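Long-range contacts in 3-oxoacyl-(acyl-carrier protein) synthase II (PDB 1J3N), which probably catalyses a chain-elongating condensation of fatty acid synthesis, joining an acyl chain to a malonyl unit carried on acyl-carrier protein: residues 5-10 / 237-242; 76-81 / 233-238; 91-96 / 148-153. All blocks are in the same frame, centred on the assembly; numbering follows the deposited sequence.

Contact 1: residues 5-10 / 237-242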
ATOM      1  N   VAL A   5      20.975  -6.540  -5.140  1.00 23.40           N
ATOM      2  CA  VAL A   5      20.915  -7.291  -6.380  1.00 20.22           C
ATOM      3  C   VAL A   5      19.745  -8.268  -6.433  1.00 21.47           C
ATOM      4  O   VAL A   5      19.254  -8.740  -5.405  1.00 19.52           O
ATOM      5  CB  VAL A   5      22.223  -8.076  -6.615  1.00 21.84           C
ATOM      6  CG1 VAL A   5      23.388  -7.114  -6.778  1.00 20.68           C
ATOM      7  CG2 VAL A   5      22.467  -9.037  -5.461  1.00 19.50           C
ATOM      8  N   VAL A   6      19.315  -8.558  -7.655  1.00 21.81           N
ATOM      9  CA  VAL A   6      18.210  -9.476  -7.939  1.00 24.52           C
ATOM     10  C   VAL A   6      18.807 -10.877  -8.105  1.00 25.54           C
ATOM     11  O   VAL A   6      19.637 -11.093  -8.982  1.00 25.02           O
ATOM     12  CB  VAL A   6      17.494  -9.067  -9.258  1.00 23.60           C
ATOM     13  CG1 VAL A   6      16.352 -10.027  -9.572  1.00 25.12           C
ATOM     14  CG2 VAL A   6      16.984  -7.640  -9.148  1.00 24.06           C
ATOM     15  N   THR A   7      18.375 -11.819  -7.269  1.00 24.59           N
ATOM     16  CA  THR A   7      18.898 -13.179  -7.319  1.00 23.20           C
ATOM     17  C   THR A   7      17.834 -14.246  -7.546  1.00 23.48           C
ATOM     18  O   THR A   7      18.146 -15.438  -7.600  1.00 23.84           O
ATOM     19  CB  THR A   7      19.629 -13.522  -6.012  1.00 24.08           C
ATOM     20  OG1 THR A   7      18.699 -13.472  -4.920  1.00 23.67           O
ATOM     21  CG2 THR A   7      20.764 -12.528  -5.758  1.00 21.66           C
ATOM     22  N   GLY A   8      16.582 -13.824  -7.657  1.00 21.72           N
ATOM     23  CA  GLY A   8      15.508 -14.774  -7.876  1.00 22.77           C
ATOM     24  C   GLY A   8      14.373 -14.163  -8.667  1.00 22.54           C
ATOM     25  O   GLY A   8      13.966 -13.037  -8.400  1.00 24.72           O
ATOM     26  N   LEU A   9      13.863 -14.900  -9.648  1.00 22.86           N
ATOM     27  CA  LEU A   9      12.766 -14.416 -10.460  1.00 21.39           C
ATOM     28  C   LEU A   9      11.623 -15.424 -10.427  1.00 21.85           C
ATOM     29  O   LEU A   9      11.766 -16.561 -10.882  1.00 18.25           O
ATOM     30  CB  LEU A   9      13.232 -14.196 -11.906  1.00 23.15           C
ATOM     31  CG  LEU A   9      14.421 -13.242 -12.100  1.00 22.48           C
ATOM     32  CD1 LEU A   9      14.925 -13.334 -13.528  1.00 24.49           C
ATOM     33  CD2 LEU A   9      14.014 -11.808 -11.764  1.00 20.77           C
ATOM     34  N   GLY A  10      10.503 -15.004  -9.852  1.00 21.67           N
ATOM     35  CA  GLY A  10       9.325 -15.849  -9.777  1.00 22.77           C
ATOM     36  C   GLY A  10       8.283 -15.208 -10.667  1.00 22.26           C
ATOM     37  O   GLY A  10       7.683 -14.201 -10.301  1.00 19.49           O
ATOM     38  N   VAL A 237      13.455 -11.853  -5.794  1.00 19.32           N
ATOM     39  CA  VAL A 237      14.236 -11.961  -4.570  1.00 21.14           C
ATOM     40  C   VAL A 237      15.255 -10.818  -4.609  1.00 21.55           C
ATOM     41  O   VAL A 237      16.135 -10.813  -5.460  1.00 21.32           O
ATOM     42  CB  VAL A 237      15.005 -13.309  -4.496  1.00 18.05           C
ATOM     43  CG1 VAL A 237      15.909 -13.327  -3.269  1.00 20.75           C
ATOM     44  CG2 VAL A 237      14.023 -14.475  -4.436  1.00 15.14           C
ATOM     45  N   LEU A 238      15.117  -9.835  -3.722  1.00 23.80           N
ATOM     46  CA  LEU A 238      16.078  -8.734  -3.676  1.00 23.12           C
ATOM     47  C   LEU A 238      17.007  -9.111  -2.534  1.00 22.66           C
ATOM     48  O   LEU A 238      16.564  -9.641  -1.519  1.00 22.49           O
ATOM     49  CB  LEU A 238      15.393  -7.398  -3.401  1.00 21.59           C
ATOM     50  CG  LEU A 238      14.393  -6.902  -4.447  1.00 24.98           C
ATOM     51  CD1 LEU A 238      14.148  -5.413  -4.206  1.00 23.21           C
ATOM     52  CD2 LEU A 238      14.924  -7.127  -5.859  1.00 21.98           C
ATOM     53  N   GLU A 239      18.294  -8.837  -2.699  1.00 22.16           N
ATOM     54  CA  GLU A 239      19.273  -9.252  -1.707  1.00 23.64           C
ATOM     55  C   GLU A 239      20.455  -8.299  -1.635  1.00 24.58           C
ATOM     56  O   GLU A 239      20.905  -7.764  -2.655  1.00 26.76           O
ATOM     57  CB  GLU A 239      19.768 -10.645  -2.109  1.00 23.52           C
ATOM     58  CG  GLU A 239      20.207 -11.581  -1.004  1.00 26.48           C
ATOM     59  CD  GLU A 239      20.656 -12.934  -1.565  1.00 28.11           C
ATOM     60  OE1 GLU A 239      20.074 -13.391  -2.573  1.00 27.66           O
ATOM     61  OE2 GLU A 239      21.583 -13.543  -1.001  1.00 29.05           O
ATOM     62  N   ALA A 240      20.958  -8.086  -0.428  1.00 24.94           N
ATOM     63  CA  ALA A 240      22.116  -7.227  -0.243  1.00 26.70           C
ATOM     64  C   ALA A 240      23.239  -7.942  -0.992  1.00 26.12           C
ATOM     65  O   ALA A 240      23.365  -9.165  -0.899  1.00 24.68           O
ATOM     66  CB  ALA A 240      22.450  -7.112   1.241  1.00 25.70           C
ATOM     67  N   TYR A 241      24.033  -7.187  -1.746  1.00 27.86           N
ATOM     68  CA  TYR A 241      25.133  -7.758  -2.527  1.00 29.48           C
ATOM     69  C   TYR A 241      26.032  -8.683  -1.712  1.00 30.06           C
ATOM     70  O   TYR A 241      26.418  -9.760  -2.178  1.00 26.65           O
ATOM     71  CB  TYR A 241      25.996  -6.648  -3.122  1.00 31.35           C
ATOM     72  CG  TYR A 241      27.255  -7.165  -3.782  1.00 35.23           C
ATOM     73  CD1 TYR A 241      27.203  -7.814  -5.013  1.00 35.74           C
ATOM     74  CD2 TYR A 241      28.498  -7.029  -3.159  1.00 36.27           C
ATOM     75  CE1 TYR A 241      28.357  -8.316  -5.611  1.00 37.67           C
ATOM     76  CE2 TYR A 241      29.657  -7.529  -3.749  1.00 37.64           C
ATOM     77  CZ  TYR A 241      29.579  -8.171  -4.975  1.00 38.78           C
ATOM     78  OH  TYR A 241      30.722  -8.677  -5.565  1.00 41.59           O
ATOM     79  N   GLU A 242      26.371  -8.243  -0.503  1.00 29.59           N
ATOM     80  CA  GLU A 242      27.228  -9.007   0.393  1.00 31.69           C
ATOM     81  C   GLU A 242      26.622 -10.366   0.725  1.00 31.41           C
ATOM     82  O   GLU A 242      27.304 -11.395   0.697  1.00 30.73           O
ATOM     83  CB  GLU A 242      27.459  -8.218   1.684  1.00 34.38           C
ATOM     84  CG  GLU A 242      28.254  -6.931   1.495  1.00 40.90           C
ATOM     85  CD  GLU A 242      29.687  -7.184   1.062  1.00 42.56           C
ATOM     86  OE1 GLU A 242      30.411  -7.893   1.795  1.00 45.98           O
ATOM     87  OE2 GLU A 242      30.092  -6.672  -0.003  1.00 44.15           O
TER
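The side chains of Thr7 and Glu239 cross at about a right angle, and the hydroxyl OG1 of Thr7 donates to Glu239 OE1 at 2.7 Å, nearly in line with the carboxylate C-O bond. Extended beyond CG, the glutamate chain can span the distance to the neighbouring strand. A short, branched threonine suits this place: its hydroxyl donates to OE1 close to the backbone, while the methyl CG2 only lies alongside that oxygen, 3.4 Å from OE1. On the face that carries Val6 and Leu238 the contact is apolar, Val6 CG2 touching Leu238 CD2 at 3.9 Å.

Beneath these side chains the backbones run antiparallel, joining strands 4-13 and 232-240 within the mixed sheet of a thiolase-type domain. Val5 and Glu239 form a hydrogen-bonded pair, with Val5 N 2.8 Å from Glu239 O, and Val6 faces Leu238 as a non-hydrogen-bonded pair. The register then slips in a beta bulge: Thr7 and Gly8 both face Val237, whose O takes the N-H of Thr7 (3.0 Å) while its N gives to Gly8 O (2.9 Å). Thr7 has the bent backbone of the bulge (psi -1°), and Gly8, lacking a side chain, leaves room for CG2 of Val237, which lies 3.8 Å from Gly8 CA.

Farther out, the other carboxylate oxygen of Glu239, OE2, is held by a salt bridge to Arg247 and a hydrogen bond to His243, which together fix the group that receives Thr7. Where strand gives way to helix, Val5 CG1 approaches the edge of the Tyr241 ring, and Arg3 makes a cation-pi contact with that ring.

Contact 2: residues 76-81 / 233-238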
ATOM      1  N   LEU A  76       1.682 -16.448  -3.752  1.00 19.79           N
ATOM      2  CA  LEU A  76       2.364 -17.562  -3.092  1.00 18.64           C
ATOM      3  C   LEU A  76       3.099 -18.420  -4.119  1.00 19.12           C
ATOM      4  O   LEU A  76       4.217 -18.880  -3.876  1.00 21.08           O
ATOM      5  CB  LEU A  76       1.354 -18.406  -2.297  1.00 17.97           C
ATOM      6  CG  LEU A  76       0.826 -17.731  -1.025  1.00 19.35           C
ATOM      7  CD1 LEU A  76      -0.318 -18.521  -0.413  1.00 19.98           C
ATOM      8  CD2 LEU A  76       1.971 -17.610  -0.034  1.00 18.64           C
ATOM      9  N   ILE A  77       2.478 -18.615  -5.277  1.00 20.17           N
ATOM     10  CA  ILE A  77       3.084 -19.406  -6.338  1.00 19.55           C
ATOM     11  C   ILE A  77       4.329 -18.697  -6.880  1.00 19.91           C
ATOM     12  O   ILE A  77       5.376 -19.323  -7.067  1.00 18.92           O
ATOM     13  CB  ILE A  77       2.081 -19.649  -7.490  1.00 20.29           C
ATOM     14  CG1 ILE A  77       0.951 -20.561  -7.005  1.00 21.44           C
ATOM     15  CG2 ILE A  77       2.803 -20.255  -8.699  1.00 17.10           C
ATOM     16  CD1 ILE A  77      -0.201 -20.695  -8.003  1.00 23.72           C
ATOM     17  N   ALA A  78       4.219 -17.394  -7.119  1.00 21.01           N
ATOM     18  CA  ALA A  78       5.356 -16.627  -7.634  1.00 22.93           C
ATOM     19  C   ALA A  78       6.490 -16.583  -6.618  1.00 21.30           C
ATOM     20  O   ALA A  78       7.659 -16.677  -6.983  1.00 21.61           O
ATOM     21  CB  ALA A  78       4.923 -15.211  -8.001  1.00 20.33           C
ATOM     22  N   ALA A  79       6.146 -16.439  -5.343  1.00 22.73           N
ATOM     23  CA  ALA A  79       7.157 -16.402  -4.293  1.00 21.98           C
ATOM     24  C   ALA A  79       7.897 -17.734  -4.221  1.00 21.97           C
ATOM     25  O   ALA A  79       9.116 -17.755  -4.049  1.00 23.43           O
ATOM     26  CB  ALA A  79       6.505 -16.076  -2.938  1.00 20.07           C
ATOM     27  N   GLN A  80       7.172 -18.847  -4.346  1.00 23.07           N
ATOM     28  CA  GLN A  80       7.811 -20.165  -4.316  1.00 21.93           C
ATOM     29  C   GLN A  80       8.759 -20.283  -5.509  1.00 22.16           C
ATOM     30  O   GLN A  80       9.918 -20.679  -5.362  1.00 22.65           O
ATOM     31  CB  GLN A  80       6.765 -21.290  -4.370  1.00 22.87           C
ATOM     32  CG  GLN A  80       7.362 -22.687  -4.157  1.00 22.58           C
ATOM     33  CD  GLN A  80       6.311 -23.785  -4.064  1.00 26.16           C
ATOM     34  OE1 GLN A  80       5.216 -23.575  -3.539  1.00 24.49           O
ATOM     35  NE2 GLN A  80       6.651 -24.971  -4.558  1.00 27.77           N
ATOM     36  N   LEU A  81       8.263 -19.934  -6.692  1.00 23.32           N
ATOM     37  CA  LEU A  81       9.078 -19.976  -7.902  1.00 23.16           C
ATOM     38  C   LEU A  81      10.309 -19.081  -7.728  1.00 23.82           C
ATOM     39  O   LEU A  81      11.409 -19.423  -8.167  1.00 23.78           O
ATOM     40  CB  LEU A  81       8.261 -19.503  -9.111  1.00 23.84           C
ATOM     41  CG  LEU A  81       7.036 -20.325  -9.547  1.00 26.10           C
ATOM     42  CD1 LEU A  81       6.355 -19.642 -10.720  1.00 26.48           C
ATOM     43  CD2 LEU A  81       7.464 -21.730  -9.936  1.00 27.36           C
ATOM     44  N   ALA A 233       1.411 -12.703 -11.490  1.00 22.76           N
ATOM     45  CA  ALA A 233       2.183 -12.161 -10.386  1.00 21.65           C
ATOM     46  C   ALA A 233       3.667 -12.207 -10.682  1.00 21.85           C
ATOM     47  O   ALA A 233       4.147 -13.054 -11.434  1.00 19.33           O
ATOM     48  CB  ALA A 233       1.895 -12.946  -9.109  1.00 21.09           C
ATOM     49  N   GLY A 234       4.390 -11.283 -10.069  1.00 21.82           N
ATOM     50  CA  GLY A 234       5.821 -11.238 -10.245  1.00 20.19           C
ATOM     51  C   GLY A 234       6.417 -11.005  -8.878  1.00 20.99           C
ATOM     52  O   GLY A 234       6.098 -10.004  -8.229  1.00 18.29           O
ATOM     53  N   VAL A 235       7.250 -11.940  -8.430  1.00 20.45           N
ATOM     54  CA  VAL A 235       7.916 -11.826  -7.141  1.00 22.33           C
ATOM     55  C   VAL A 235       9.407 -12.015  -7.380  1.00 22.77           C
ATOM     56  O   VAL A 235       9.843 -13.026  -7.946  1.00 22.43           O
ATOM     57  CB  VAL A 235       7.406 -12.886  -6.130  1.00 22.07           C
ATOM     58  CG1 VAL A 235       8.200 -12.793  -4.833  1.00 23.29           C
ATOM     59  CG2 VAL A 235       5.933 -12.654  -5.839  1.00 23.89           C
ATOM     60  N   LEU A 236      10.190 -11.022  -6.981  1.00 20.38           N
ATOM     61  CA  LEU A 236      11.624 -11.101  -7.171  1.00 20.81           C
ATOM     62  C   LEU A 236      12.311 -11.185  -5.823  1.00 19.51           C
ATOM     63  O   LEU A 236      11.804 -10.681  -4.827  1.00 19.93           O
ATOM     64  CB  LEU A 236      12.140  -9.871  -7.935  1.00 21.01           C
ATOM     65  CG  LEU A 236      11.616  -9.634  -9.365  1.00 21.19           C
ATOM     66  CD1 LEU A 236      10.160  -9.149  -9.341  1.00 18.44           C
ATOM     67  CD2 LEU A 236      12.487  -8.593 -10.044  1.00 17.88           C
ATOM     68  N   VAL A 237      13.455 -11.853  -5.794  1.00 19.32           N
ATOM     69  CA  VAL A 237      14.236 -11.961  -4.570  1.00 21.14           C
ATOM     70  C   VAL A 237      15.255 -10.818  -4.609  1.00 21.55           C
ATOM     71  O   VAL A 237      16.135 -10.813  -5.460  1.00 21.32           O
ATOM     72  CB  VAL A 237      15.005 -13.309  -4.496  1.00 18.05           C
ATOM     73  CG1 VAL A 237      15.909 -13.327  -3.269  1.00 20.75           C
ATOM     74  CG2 VAL A 237      14.023 -14.475  -4.436  1.00 15.14           C
ATOM     75  N   LEU A 238      15.117  -9.835  -3.722  1.00 23.80           N
ATOM     76  CA  LEU A 238      16.078  -8.734  -3.676  1.00 23.12           C
ATOM     77  C   LEU A 238      17.007  -9.111  -2.534  1.00 22.66           C
ATOM     78  O   LEU A 238      16.564  -9.641  -1.519  1.00 22.49           O
ATOM     79  CB  LEU A 238      15.393  -7.398  -3.401  1.00 21.59           C
ATOM     80  CG  LEU A 238      14.393  -6.902  -4.447  1.00 24.98           C
ATOM     81  CD1 LEU A 238      14.148  -5.413  -4.206  1.00 23.21           C
ATOM     82  CD2 LEU A 238      14.924  -7.127  -5.859  1.00 21.98           C
TER
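This is an apolar helix-on-sheet contact, in which Ala78 and Ala79 of helix 70-86 lie against Ala233 and Val235 of strand 232-240. The helix and strand axes pass 7.1 Å apart at 34°, close for a helix resting on a sheet, and the small residues at the interface make that spacing possible.

Val235 carries most of the contact from the strand side. With CG1 anti to the backbone N (chi1 176°), its two methyls part over the helix backbone. CG2 presses on Ala78 CB at 3.5 Å, a snug fit for two methyls, while CG1 reaches Ala79 CA at 3.8 Å, with Ala79 CB a little farther off. The fork thus sits across the Ala78-Ala79 peptide, and its branch point CB comes 3.8 Å from Ala78 C. A beta-branched residue is at home in the strand and offers a broad, compact surface; an alanine pair on the helix presents only methyls and lets the backbone itself become part of the packing surface.

Two residues back along the strand, on the same face, two methyls meet: Ala233 CB lies 3.9 Å from Ala78 CB. Ala78 therefore fits between two strand side chains. Beyond this pair of segments, Val235 also packs on Leu184 of strand 182-189, and Ile144 of helix 139-148 reaches Ala79.

Since the side chains that meet are all apolar and no polar group of one segment bonds to the other, the hold comes from dispersion and the exclusion of water, so it depends on close shape fit rather than on bond direction.

Contact 3: residues 91-96 / 148-153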
ATOM      1  N   GLU A  91      15.062 -22.156   5.744  1.00 53.81           N
ATOM      2  CA  GLU A  91      15.943 -22.589   6.824  1.00 54.43           C
ATOM      3  C   GLU A  91      17.354 -22.014   6.703  1.00 53.61           C
ATOM      4  O   GLU A  91      17.984 -21.677   7.704  1.00 53.30           O
ATOM      5  CB  GLU A  91      16.010 -24.119   6.855  1.00 56.05           C
ATOM      6  CG  GLU A  91      16.082 -24.765   5.474  1.00 58.43           C
ATOM      7  CD  GLU A  91      14.742 -24.768   4.752  1.00 59.33           C
ATOM      8  OE1 GLU A  91      13.801 -24.095   5.223  1.00 59.83           O
ATOM      9  OE2 GLU A  91      14.627 -25.440   3.707  1.00 60.86           O
ATOM     10  N   ASP A  92      17.842 -21.903   5.473  1.00 52.30           N
ATOM     11  CA  ASP A  92      19.179 -21.377   5.215  1.00 51.36           C
ATOM     12  C   ASP A  92      19.211 -19.845   5.252  1.00 49.38           C
ATOM     13  O   ASP A  92      20.203 -19.214   4.866  1.00 48.35           O
ATOM     14  CB  ASP A  92      19.660 -21.891   3.860  1.00 53.55           C
ATOM     15  CG  ASP A  92      19.695 -23.406   3.800  1.00 56.10           C
ATOM     16  OD1 ASP A  92      18.783 -24.044   4.373  1.00 57.73           O
ATOM     17  OD2 ASP A  92      20.623 -23.962   3.178  1.00 57.87           O
ATOM     18  N   LEU A  93      18.116 -19.257   5.725  1.00 46.57           N
ATOM     19  CA  LEU A  93      17.983 -17.808   5.830  1.00 43.07           C
ATOM     20  C   LEU A  93      17.574 -17.420   7.241  1.00 40.51           C
ATOM     21  O   LEU A  93      16.794 -18.124   7.880  1.00 40.53           O
ATOM     22  CB  LEU A  93      16.908 -17.294   4.872  1.00 41.30           C
ATOM     23  CG  LEU A  93      17.137 -17.382   3.369  1.00 41.90           C
ATOM     24  CD1 LEU A  93      15.899 -16.868   2.653  1.00 39.84           C
ATOM     25  CD2 LEU A  93      18.364 -16.565   2.988  1.00 40.43           C
ATOM     26  N   ASP A  94      18.096 -16.301   7.726  1.00 37.24           N
ATOM     27  CA  ASP A  94      17.721 -15.832   9.051  1.00 35.31           C
ATOM     28  C   ASP A  94      16.339 -15.207   8.841  1.00 33.20           C
ATOM     29  O   ASP A  94      16.212 -14.146   8.228  1.00 31.58           O
ATOM     30  CB  ASP A  94      18.733 -14.796   9.552  1.00 35.51           C
ATOM     31  CG  ASP A  94      18.375 -14.247  10.912  1.00 35.72           C
ATOM     32  OD1 ASP A  94      19.238 -13.597  11.536  1.00 38.23           O
ATOM     33  OD2 ASP A  94      17.228 -14.456  11.356  1.00 38.33           O
ATOM     34  N   PRO A  95      15.285 -15.871   9.336  1.00 31.70           N
ATOM     35  CA  PRO A  95      13.909 -15.384   9.189  1.00 29.92           C
ATOM     36  C   PRO A  95      13.648 -13.941   9.610  1.00 29.28           C
ATOM     37  O   PRO A  95      12.764 -13.287   9.058  1.00 28.08           O
ATOM     38  CB  PRO A  95      13.099 -16.394  10.002  1.00 30.51           C
ATOM     39  CG  PRO A  95      14.077 -16.847  11.051  1.00 31.47           C
ATOM     40  CD  PRO A  95      15.337 -17.024  10.253  1.00 29.45           C
ATOM     41  N   GLU A  96      14.411 -13.445  10.580  1.00 28.31           N
ATOM     42  CA  GLU A  96      14.235 -12.080  11.053  1.00 28.94           C
ATOM     43  C   GLU A  96      14.791 -11.062  10.076  1.00 26.81           C
ATOM     44  O   GLU A  96      14.471  -9.880  10.163  1.00 24.26           O
ATOM     45  CB  GLU A  96      14.933 -11.867  12.399  1.00 30.44           C
ATOM     46  CG  GLU A  96      14.449 -12.765  13.514  1.00 34.68           C
ATOM     47  CD  GLU A  96      14.903 -12.274  14.876  1.00 36.75           C
ATOM     48  OE1 GLU A  96      16.078 -11.869  15.006  1.00 37.33           O
ATOM     49  OE2 GLU A  96      14.083 -12.299  15.819  1.00 38.21           O
ATOM     50  N   TYR A 148       6.611 -19.077   5.212  1.00 24.94           N
ATOM     51  CA  TYR A 148       8.042 -19.302   5.399  1.00 26.44           C
ATOM     52  C   TYR A 148       8.620 -18.848   6.739  1.00 24.57           C
ATOM     53  O   TYR A 148       9.791 -19.082   7.017  1.00 26.37           O
ATOM     54  CB  TYR A 148       8.816 -18.630   4.261  1.00 27.14           C
ATOM     55  CG  TYR A 148       8.427 -19.120   2.882  1.00 27.93           C
ATOM     56  CD1 TYR A 148       8.620 -20.453   2.509  1.00 28.98           C
ATOM     57  CD2 TYR A 148       7.861 -18.256   1.953  1.00 26.70           C
ATOM     58  CE1 TYR A 148       8.255 -20.905   1.239  1.00 30.44           C
ATOM     59  CE2 TYR A 148       7.497 -18.696   0.688  1.00 29.26           C
ATOM     60  CZ  TYR A 148       7.695 -20.020   0.336  1.00 28.37           C
ATOM     61  OH  TYR A 148       7.331 -20.448  -0.922  1.00 30.79           O
ATOM     62  N   GLY A 149       7.808 -18.200   7.562  1.00 25.37           N
ATOM     63  CA  GLY A 149       8.278 -17.740   8.857  1.00 23.62           C
ATOM     64  C   GLY A 149       9.194 -16.528   8.797  1.00 23.20           C
ATOM     65  O   GLY A 149      10.000 -16.318   9.702  1.00 23.90           O
ATOM     66  N   PHE A 150       9.080 -15.736   7.732  1.00 21.61           N
ATOM     67  CA  PHE A 150       9.901 -14.541   7.571  1.00 20.55           C
ATOM     68  C   PHE A 150       9.344 -13.465   8.492  1.00 21.63           C
ATOM     69  O   PHE A 150       8.215 -13.003   8.304  1.00 22.53           O
ATOM     70  CB  PHE A 150       9.859 -14.049   6.119  1.00 21.15           C
ATOM     71  CG  PHE A 150      10.376 -15.046   5.106  1.00 21.27           C
ATOM     72  CD1 PHE A 150      11.424 -15.907   5.417  1.00 21.26           C
ATOM     73  CD2 PHE A 150       9.865 -15.060   3.810  1.00 23.78           C
ATOM     74  CE1 PHE A 150      11.961 -16.760   4.467  1.00 21.46           C
ATOM     75  CE2 PHE A 150      10.393 -15.909   2.840  1.00 22.18           C
ATOM     76  CZ  PHE A 150      11.446 -16.764   3.165  1.00 23.73           C
ATOM     77  N   THR A 151      10.123 -13.061   9.492  1.00 22.36           N
ATOM     78  CA  THR A 151       9.646 -12.065  10.445  1.00 22.47           C
ATOM     79  C   THR A 151      10.203 -10.652  10.254  1.00 22.46           C
ATOM     80  O   THR A 151      10.089  -9.800  11.149  1.00 22.86           O
ATOM     81  CB  THR A 151       9.921 -12.512  11.895  1.00 24.75           C
ATOM     82  OG1 THR A 151      11.329 -12.680  12.077  1.00 19.60           O
ATOM     83  CG2 THR A 151       9.208 -13.837  12.193  1.00 25.31           C
ATOM     84  N   GLY A 152      10.823 -10.418   9.104  1.00 22.98           N
ATOM     85  CA  GLY A 152      11.327  -9.094   8.793  1.00 21.61           C
ATOM     86  C   GLY A 152      10.119  -8.250   8.402  1.00 21.98           C
ATOM     87  O   GLY A 152       9.006  -8.786   8.286  1.00 20.43           O
ATOM     88  N   PRO A 153      10.285  -6.935   8.187  1.00 21.90           N
ATOM     89  CA  PRO A 153       9.159  -6.072   7.808  1.00 21.30           C
ATOM     90  C   PRO A 153       8.256  -6.685   6.728  1.00 20.23           C
ATOM     91  O   PRO A 153       8.745  -7.228   5.740  1.00 20.69           O
ATOM     92  CB  PRO A 153       9.857  -4.803   7.328  1.00 21.89           C
ATOM     93  CG  PRO A 153      11.030  -4.718   8.254  1.00 22.44           C
ATOM     94  CD  PRO A 153      11.535  -6.157   8.282  1.00 23.45           C
TER
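Thr151 lies over the Pro95-Glu96 turn where two irregular loops of the thiolase-type domain meet, one leading into strand 98-103 and the other leaving helix 139-148. An Asx turn shapes the first loop: Asp94 OD2 accepts from Glu96 N, met from above the carboxylate plane.

From Thr151 CB, 4.1 Å from Pro95 O, the side chain places OG1 between the backbone N and the carbonyl carbon (chi1 60°), turned to the other loop. There OG1 rests 3.1 Å from Glu96 CA, touches Glu96 CG at 3.4 Å, and makes a weak hydrogen bond to Pro95 O. The same Pro95 O takes the shorter bond from Thr151 N, 2.7 Å away and well above the carbonyl plane. Proline can give no backbone N-H, and here its carbonyl takes the N-H of Thr151 and, weakly, its hydroxyl. A second subunit joins in: its Arg283 hydrogen-bonds to Thr151 O, and its Leu279 packs on Glu96 and Thr151.

Inward, Leu93 CD1 comes obliquely to Phe150 CE1, both buried against strand 98-103. Tyr148 CB sits 3.3 Å above the Phe150 ring plane, over its centre. Gly149, with the positive phi that glycine tolerates easily, turns the chain out of the helix so that its O lies 3.1 Å from Pro95 CB.

How the contacts relate
Contacts 1 and 2 share strand 232-240 and are centred 11 Å apart. Strand 4-13 links them further: Gly10 N lies 2.8 Å from Val235 O, a probable hydrogen bond, and Gly10 O meets Ala78 CB at 3.7 Å, so helix 70-86 packs over both strands. Contact 3 sits farther out, its centre 15 Å from each of the others. It touches contact 2 where Tyr148 OH lies 3.4 Å from Gln80 CA, but stays about 6 Å from contact 1 at the nearest atoms. Along the chain it is nested inside the loops closed by both. Contact 3 alone reaches the second subunit, while contacts 1 and 2 join two neighbouring strands of the sheet and one helix that packs on it.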